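Local coordinates for protein-L-isoaspartate(D-aspartate) O-methyltransferase (Sulfolobus tokodaii, PDB 1VBF) that probably catalyses S-adenosyl-L-methionine-dependent methyl esterification of L-isoaspartyl residues in damaged proteins, a step in their repair or degradation, at residues B[9-13]-B[14-18]; B[28-31]-B[32-35]; B[54-57]-B[58-62]. One frame throughout, in Å; residues are numbered along the deposited sequence.

All three contacts are local and lie in the part of the chain that precedes strand 73-77, the first strand of the mixed sheet. They follow one another in series. Contact 1 spans the corner between helices 4-10 and 14-22, contact 2 is a turn in the loop before strand 45-48, and contact 3 is the start of helix 56-65. Contacts 1 and 3, with centres about 13 Å apart, touch each other, for instance through Ile11 CD1 and Ile60 CG2 at 3.6 Å, and so tie the N-terminal helices to helix 56-65. Contact 2 stands apart, its centre about 24 Å from contact 1 and 17 Å from contact 3, at a boundary between subunits.

Contact 1: residues B[9-13]-B[14-18]; sequences RKIKT and QELAE
Thr13 takes the N-cap position of helix 14-22, and its carbonyl O opens the helical ladder by receiving Ala17 N at 2.9 Å, while Leu16 N gives the same oxygen a second, weak bond. Thr13 makes no capping bond with its own side chain. Its chi1 of -66° puts OG1 beside the backbone N and leaves CG2 anti to that N, facing the side chain of Glu15, which crosses it at about a right angle. The glutamate chain bends at chi2 (83°) and brings OE1 back to 3.5 Å from Thr13 CG2. With alanine in place of Glu15 this carboxylate would be gone, and the Thr13 methyl would probably be less covered on that side. On the inner side, Ile11 turns toward the helix and its CG2 does the touching, 3.8 Å from Leu16 CB and 3.9 Å from Ala17 CB, with the isoleucine and leucine side chains roughly perpendicular. The carboxylate of Asp64, on helix 56-65, accepts the backbone N-H groups of Lys12 and Thr13, so one carboxylate bridges two successive N-H groups of the linker. The arrangement is a helix-loop-helix corner, in which a short linker joins helix 4-10 to helix 14-22.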
loop_
_atom_site.group_PDB
_atom_site.type_symbol
_atom_site.label_atom_id
_atom_site.label_comp_id
_atom_site.label_asym_id
_atom_site.label_seq_id
_atom_site.Cartn_x
_atom_site.Cartn_y
_atom_site.Cartn_z
ATOM N N ARG B 9 16.578 -38.019 5.774
ATOM C CA ARG B 9 17.548 -38.177 4.695
ATOM C C ARG B 9 18.473 -36.950 4.596
ATOM O O ARG B 9 19.676 -37.064 4.329
ATOM C CB ARG B 9 16.792 -38.347 3.373
ATOM C CG ARG B 9 17.334 -39.422 2.467
ATOM C CD ARG B 9 16.719 -39.342 1.075
ATOM N NE ARG B 9 17.289 -38.255 0.274
ATOM C CZ ARG B 9 17.059 -38.071 -1.029
ATOM N NH1 ARG B 9 16.263 -38.903 -1.696
ATOM N NH2 ARG B 9 17.640 -37.063 -1.669
ATOM N N LYS B 10 17.884 -35.779 4.813
ATOM C CA LYS B 10 18.588 -34.508 4.734
ATOM C C LYS B 10 19.539 -34.197 5.891
ATOM O O LYS B 10 20.482 -33.431 5.708
ATOM C CB LYS B 10 17.576 -33.365 4.655
ATOM C CG LYS B 10 16.669 -33.331 3.439
ATOM C CD LYS B 10 15.559 -32.314 3.704
ATOM C CE LYS B 10 15.010 -31.698 2.429
ATOM N NZ LYS B 10 14.212 -30.465 2.738
ATOM N N ILE B 11 19.282 -34.755 7.076
ATOM C CA ILE B 11 20.119 -34.471 8.241
ATOM C C ILE B 11 21.609 -34.814 8.077
ATOM O O ILE B 11 21.984 -35.962 7.857
ATOM C CB ILE B 11 19.550 -35.155 9.510
ATOM C CG1 ILE B 11 18.127 -34.645 9.740
ATOM C CG2 ILE B 11 20.491 -34.930 10.737
ATOM C CD1 ILE B 11 17.430 -35.322 10.856
ATOM N N LYS B 12 22.438 -33.780 8.200
ATOM C CA LYS B 12 23.882 -33.874 8.057
ATOM C C LYS B 12 24.616 -34.258 9.342
ATOM O O LYS B 12 25.756 -34.702 9.301
ATOM C CB LYS B 12 24.426 -32.536 7.554
ATOM C CG LYS B 12 24.844 -32.504 6.100
ATOM C CD LYS B 12 23.671 -32.618 5.168
ATOM C CE LYS B 12 24.143 -32.876 3.747
ATOM N NZ LYS B 12 22.997 -32.938 2.793
ATOM N N THR B 13 23.982 -34.066 10.491
ATOM C CA THR B 13 24.623 -34.410 11.755
ATOM C C THR B 13 24.099 -35.764 12.216
ATOM O O THR B 13 22.948 -35.898 12.618
ATOM C CB THR B 13 24.330 -33.331 12.812
ATOM O OG1 THR B 13 24.955 -32.112 12.413
ATOM C CG2 THR B 13 24.850 -33.741 14.179
ATOM N N GLN B 14 24.954 -36.771 12.134
ATOM C CA GLN B 14 24.575 -38.126 12.508
ATOM C C GLN B 14 23.849 -38.234 13.838
ATOM O O GLN B 14 22.870 -38.964 13.944
ATOM C CB GLN B 14 25.809 -39.049 12.520
ATOM C CG GLN B 14 25.460 -40.534 12.568
ATOM C CD GLN B 14 24.314 -40.889 11.618
ATOM O OE1 GLN B 14 24.204 -40.331 10.523
ATOM N NE2 GLN B 14 23.459 -41.825 12.033
ATOM N N GLU B 15 24.325 -37.514 14.850
ATOM C CA GLU B 15 23.712 -37.552 16.178
ATOM C C GLU B 15 22.268 -37.036 16.145
ATOM O O GLU B 15 21.382 -37.592 16.796
ATOM C CB GLU B 15 24.549 -36.738 17.157
ATOM C CG GLU B 15 26.035 -37.097 17.163
ATOM C CD GLU B 15 26.849 -36.409 16.043
ATOM O OE1 GLU B 15 26.607 -36.671 14.836
ATOM O OE2 GLU B 15 27.747 -35.601 16.383
ATOM N N LEU B 16 22.039 -35.980 15.369
ATOM C CA LEU B 16 20.710 -35.403 15.219
ATOM C C LEU B 16 19.817 -36.407 14.496
ATOM O O LEU B 16 18.643 -36.560 14.804
ATOM C CB LEU B 16 20.789 -34.112 14.392
ATOM C CG LEU B 16 19.747 -33.006 14.645
ATOM C CD1 LEU B 16 19.407 -32.396 13.307
ATOM C CD2 LEU B 16 18.478 -33.532 15.328
ATOM N N ALA B 17 20.399 -37.078 13.514
ATOM C CA ALA B 17 19.686 -38.068 12.724
ATOM C C ALA B 17 19.100 -39.137 13.647
ATOM O O ALA B 17 17.932 -39.531 13.518
ATOM C CB ALA B 17 20.644 -38.701 11.688
ATOM N N GLU B 18 19.908 -39.582 14.597
ATOM C CA GLU B 18 19.463 -40.600 15.531
ATOM C C GLU B 18 18.441 -40.088 16.514
ATOM O O GLU B 18 17.445 -40.767 16.756
ATOM C CB GLU B 18 20.654 -41.207 16.256
ATOM C CG GLU B 18 21.602 -41.808 15.275
ATOM C CD GLU B 18 22.756 -42.489 15.926
ATOM O OE1 GLU B 18 23.401 -41.869 16.810
ATOM O OE2 GLU B 18 23.023 -43.649 15.538
#

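Contact 2: residues B[28-31]-B[32-35]; sequences FLPE and NLKD
Glu31 and Lys34 close a type I beta turn, with Lys34 N bonding to Glu31 O at 3.1 Å; a weaker bond runs from Leu33 N to Pro30 O. The well-packed side of the turn is largely apolar. Leu33 lies alongside Pro30, pointing the same way, with CD1 4.0 Å from Pro30 CD, and Leu29 CD2 comes to 4.4 Å from Leu33 CD1. Asn32 swings its amide back across the proline, with OD1 near Pro30 CB, while ND2 donates to Ile47 O of the second subunit, which gives this buried amide a partner across the interface. The other side is looser and wet. Glu31 and exposed Lys34 run side by side, pointing the same way, and their salt bridge is long, 3.7 Å between OE2 and NZ. A water donates to Glu31 OE2 at 2.6 Å and accepts a weak bond from Lys34 NZ. With CG between the backbone N and carbonyl carbon (chi1 63°), the lysine carries its alkyl chain past Glu31 O. Glu31 also packs on Tyr107 of the second subunit. Within the subunit, Leu29 and Leu33 pack on Leu45 of strand 45-48, Leu33 also on Ile47, and Phe28 O is hydrogen-bonded to Tyr107 OH of helix 102-109.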
loop_
_atom_site.group_PDB
_atom_site.type_symbol
_atom_site.label_atom_id
_atom_site.label_comp_id
_atom_site.label_asym_id
_atom_site.label_seq_id
_atom_site.Cartn_x
_atom_site.Cartn_y
_atom_site.Cartn_z
ATOM N N PHE B 28 4.691 -34.641 22.332
ATOM C CA PHE B 28 4.768 -33.299 22.849
ATOM C C PHE B 28 3.670 -32.454 22.258
ATOM O O PHE B 28 3.525 -31.288 22.618
ATOM C CB PHE B 28 6.101 -32.675 22.524
ATOM C CG PHE B 28 7.268 -33.450 23.020
ATOM C CD1 PHE B 28 7.643 -34.631 22.394
ATOM C CD2 PHE B 28 8.041 -32.967 24.074
ATOM C CE1 PHE B 28 8.779 -35.325 22.809
ATOM C CE2 PHE B 28 9.177 -33.652 24.495
ATOM C CZ PHE B 28 9.551 -34.836 23.854
ATOM N N LEU B 29 2.895 -33.043 21.350
ATOM C CA LEU B 29 1.791 -32.337 20.705
ATOM C C LEU B 29 0.440 -32.668 21.334
ATOM O O LEU B 29 0.208 -33.811 21.735
ATOM C CB LEU B 29 1.761 -32.681 19.216
ATOM C CG LEU B 29 2.910 -32.140 18.361
ATOM C CD1 LEU B 29 2.884 -32.811 16.998
ATOM C CD2 LEU B 29 2.808 -30.614 18.214
ATOM N N PRO B 30 -0.468 -31.676 21.424
ATOM C CA PRO B 30 -1.807 -31.864 22.007
ATOM C C PRO B 30 -2.589 -32.874 21.165
ATOM O O PRO B 30 -2.115 -33.312 20.115
ATOM C CB PRO B 30 -2.446 -30.470 21.918
ATOM C CG PRO B 30 -1.305 -29.550 21.727
ATOM C CD PRO B 30 -0.330 -30.318 20.882
ATOM N N GLU B 31 -3.789 -33.219 21.616
ATOM C CA GLU B 31 -4.650 -34.171 20.921
ATOM C C GLU B 31 -5.020 -33.690 19.512
ATOM O O GLU B 31 -4.847 -34.404 18.515
ATOM C CB GLU B 31 -5.917 -34.374 21.758
ATOM C CG GLU B 31 -6.998 -35.276 21.158
ATOM C CD GLU B 31 -6.483 -36.667 20.826
ATOM O OE1 GLU B 31 -5.435 -37.066 21.408
ATOM O OE2 GLU B 31 -7.131 -37.355 19.991
ATOM N N ASN B 32 -5.542 -32.473 19.450
ATOM C CA ASN B 32 -5.970 -31.841 18.197
ATOM C C ASN B 32 -4.921 -31.851 17.072
ATOM O O ASN B 32 -5.273 -31.852 15.901
ATOM C CB ASN B 32 -6.393 -30.393 18.495
ATOM C CG ASN B 32 -5.324 -29.621 19.286
ATOM O OD1 ASN B 32 -4.984 -29.986 20.415
ATOM N ND2 ASN B 32 -4.784 -28.571 18.686
ATOM N N LEU B 33 -3.643 -31.878 17.433
ATOM C CA LEU B 33 -2.559 -31.834 16.455
ATOM C C LEU B 33 -1.780 -33.136 16.250
ATOM O O LEU B 33 -0.724 -33.143 15.617
ATOM C CB LEU B 33 -1.566 -30.738 16.854
ATOM C CG LEU B 33 -2.025 -29.282 16.864
ATOM C CD1 LEU B 33 -0.934 -28.408 17.427
ATOM C CD2 LEU B 33 -2.353 -28.850 15.457
ATOM N N LYS B 34 -2.300 -34.235 16.771
ATOM C CA LYS B 34 -1.612 -35.508 16.657
ATOM C C LYS B 34 -1.258 -35.881 15.223
ATOM O O LYS B 34 -0.185 -36.422 14.954
ATOM C CB LYS B 34 -2.464 -36.608 17.273
ATOM C CG LYS B 34 -3.811 -36.841 16.573
ATOM C CD LYS B 34 -4.496 -38.043 17.203
ATOM C CE LYS B 34 -5.734 -38.467 16.461
ATOM N NZ LYS B 34 -6.356 -39.617 17.182
ATOM N N ASP B 35 -2.159 -35.592 14.296
ATOM C CA ASP B 35 -1.902 -35.915 12.908
ATOM C C ASP B 35 -0.806 -35.082 12.266
ATOM O O ASP B 35 -0.490 -35.290 11.101
ATOM C CB ASP B 35 -3.175 -35.776 12.076
ATOM C CG ASP B 35 -4.104 -36.968 12.231
ATOM O OD1 ASP B 35 -3.681 -37.979 12.839
ATOM O OD2 ASP B 35 -5.250 -36.899 11.736
HETATM O O HOH W 1 -8.942 -37.452 18.067
#

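Contact 3: residues B[54-57]-B[58-62]; sequences TALN and LGIFM
Thr54 and Leu58 cross at about a right angle, the threonine methyl CG2 coming up to Leu58 CB at 3.6 Å, with CD1 of the same leucine close by. The methyl gets there because chi1 of -62° sets OG1 beside the backbone N and leaves CG2 anti to it. Beside this pair, Ala55 CB lies 4.2 Å from Leu58 CB, so the leucine's first carbon has an apolar neighbour from each of two successive residues. The selenomethionine Met62 bends at chi3 and reaches for Thr54 tip to tip, although the modelled separation of their methyl groups is too short to be trusted. Ala55 is the N-cap of helix 56-65, the helix that precedes the first parallel strand of the Rossmann-like methyltransferase sheet, whose strand order begins 3-2-1-4-5. Ala55 O receives Gly59 N at 2.7 Å, and the next two bonds of the same pattern follow: Ile60 N to Leu56 O at 3.0 Å and Phe61 N to Asn57 O at 3.3 Å. On another face of the helix, Leu56 and Ile60 run side by side and point the same way; both touch Ile7 of helix 4-10 and Phe20 of helix 14-22, while Tyr83 adds to the cover of Leu56 and Leu87 to that of Ile60, both from helix 83-91. Phe61 takes a different course: with CG anti to the backbone N (chi1 173°), its ring leads away from 54-57, and of its side chain only CB stays near, 3.4 Å from Asn57 O. Asn57 packs its side chain against Thr41 and His42, and its backbone is hydrogen-bonded to Thr41. At the head of the segment, the hydroxyl of Tyr84 is hydrogen-bonded to Thr54 O, while Trp141 and Phe193 lie against the threonine side chain.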
loop_
_atom_site.group_PDB
_atom_site.type_symbol
_atom_site.label_atom_id
_atom_site.label_comp_id
_atom_site.label_asym_id
_atom_site.label_seq_id
_atom_site.Cartn_x
_atom_site.Cartn_y
_atom_site.Cartn_z
ATOM N N THR B 54 7.541 -23.922 15.789
ATOM C CA THR B 54 8.210 -23.832 14.499
ATOM C C THR B 54 7.910 -25.079 13.650
ATOM O O THR B 54 7.701 -26.190 14.178
ATOM C CB THR B 54 9.725 -23.738 14.649
ATOM O OG1 THR B 54 10.077 -22.552 15.363
ATOM C CG2 THR B 54 10.367 -23.684 13.313
ATOM N N ALA B 55 7.881 -24.886 12.336
ATOM C CA ALA B 55 7.642 -25.970 11.407
ATOM C C ALA B 55 8.765 -26.984 11.570
ATOM O O ALA B 55 9.944 -26.613 11.720
ATOM C CB ALA B 55 7.633 -25.443 10.008
ATOM N N LEU B 56 8.397 -28.262 11.526
ATOM C CA LEU B 56 9.360 -29.332 11.691
ATOM C C LEU B 56 10.502 -29.231 10.704
ATOM O O LEU B 56 11.672 -29.426 11.073
ATOM C CB LEU B 56 8.700 -30.696 11.526
ATOM C CG LEU B 56 9.079 -31.828 12.500
ATOM C CD1 LEU B 56 8.865 -33.175 11.814
ATOM C CD2 LEU B 56 10.517 -31.720 12.934
ATOM N N ASN B 57 10.169 -28.954 9.446
ATOM C CA ASN B 57 11.208 -28.846 8.441
ATOM C C ASN B 57 12.174 -27.722 8.815
ATOM O O ASN B 57 13.392 -27.852 8.678
ATOM C CB ASN B 57 10.597 -28.601 7.066
ATOM C CG ASN B 57 11.238 -29.485 5.974
ATOM O OD1 ASN B 57 12.449 -29.399 5.695
ATOM N ND2 ASN B 57 10.422 -30.347 5.354
ATOM N N LEU B 58 11.640 -26.620 9.317
ATOM C CA LEU B 58 12.491 -25.513 9.703
ATOM C C LEU B 58 13.335 -25.885 10.922
ATOM O O LEU B 58 14.572 -25.732 10.896
ATOM C CB LEU B 58 11.641 -24.294 10.015
ATOM C CG LEU B 58 12.086 -22.995 9.362
ATOM C CD1 LEU B 58 11.465 -21.886 10.112
ATOM C CD2 LEU B 58 13.577 -22.820 9.419
ATOM N N GLY B 59 12.660 -26.357 11.984
ATOM C CA GLY B 59 13.337 -26.763 13.216
ATOM C C GLY B 59 14.505 -27.741 13.061
ATOM O O GLY B 59 15.597 -27.554 13.625
ATOM N N ILE B 60 14.287 -28.794 12.289
ATOM C CA ILE B 60 15.331 -29.788 12.075
ATOM C C ILE B 60 16.501 -29.172 11.316
ATOM O O ILE B 60 17.675 -29.502 11.569
ATOM C CB ILE B 60 14.774 -31.005 11.305
ATOM C CG1 ILE B 60 13.598 -31.598 12.083
ATOM C CG2 ILE B 60 15.854 -32.053 11.127
ATOM C CD1 ILE B 60 13.939 -31.852 13.560
ATOM N N PHE B 61 16.172 -28.283 10.381
ATOM C CA PHE B 61 17.197 -27.602 9.607
ATOM C C PHE B 61 18.046 -26.730 10.547
ATOM O O PHE B 61 19.273 -26.734 10.484
ATOM C CB PHE B 61 16.560 -26.729 8.504
ATOM C CG PHE B 61 17.553 -25.878 7.769
ATOM C CD1 PHE B 61 18.580 -26.466 7.025
ATOM C CD2 PHE B 61 17.534 -24.495 7.906
ATOM C CE1 PHE B 61 19.583 -25.683 6.436
ATOM C CE2 PHE B 61 18.530 -23.699 7.321
ATOM C CZ PHE B 61 19.558 -24.295 6.588
HETATM N N MSE B 62 17.382 -25.990 11.426
HETATM C CA MSE B 62 18.083 -25.139 12.369
HETATM C C MSE B 62 18.989 -25.930 13.305
HETATM O O MSE B 62 20.165 -25.584 13.484
HETATM C CB MSE B 62 17.074 -24.323 13.154
HETATM C CG MSE B 62 16.230 -23.452 12.245
HETATM SE SE MSE B 62 15.121 -22.161 13.166
HETATM C CE MSE B 62 13.414 -22.951 12.759
#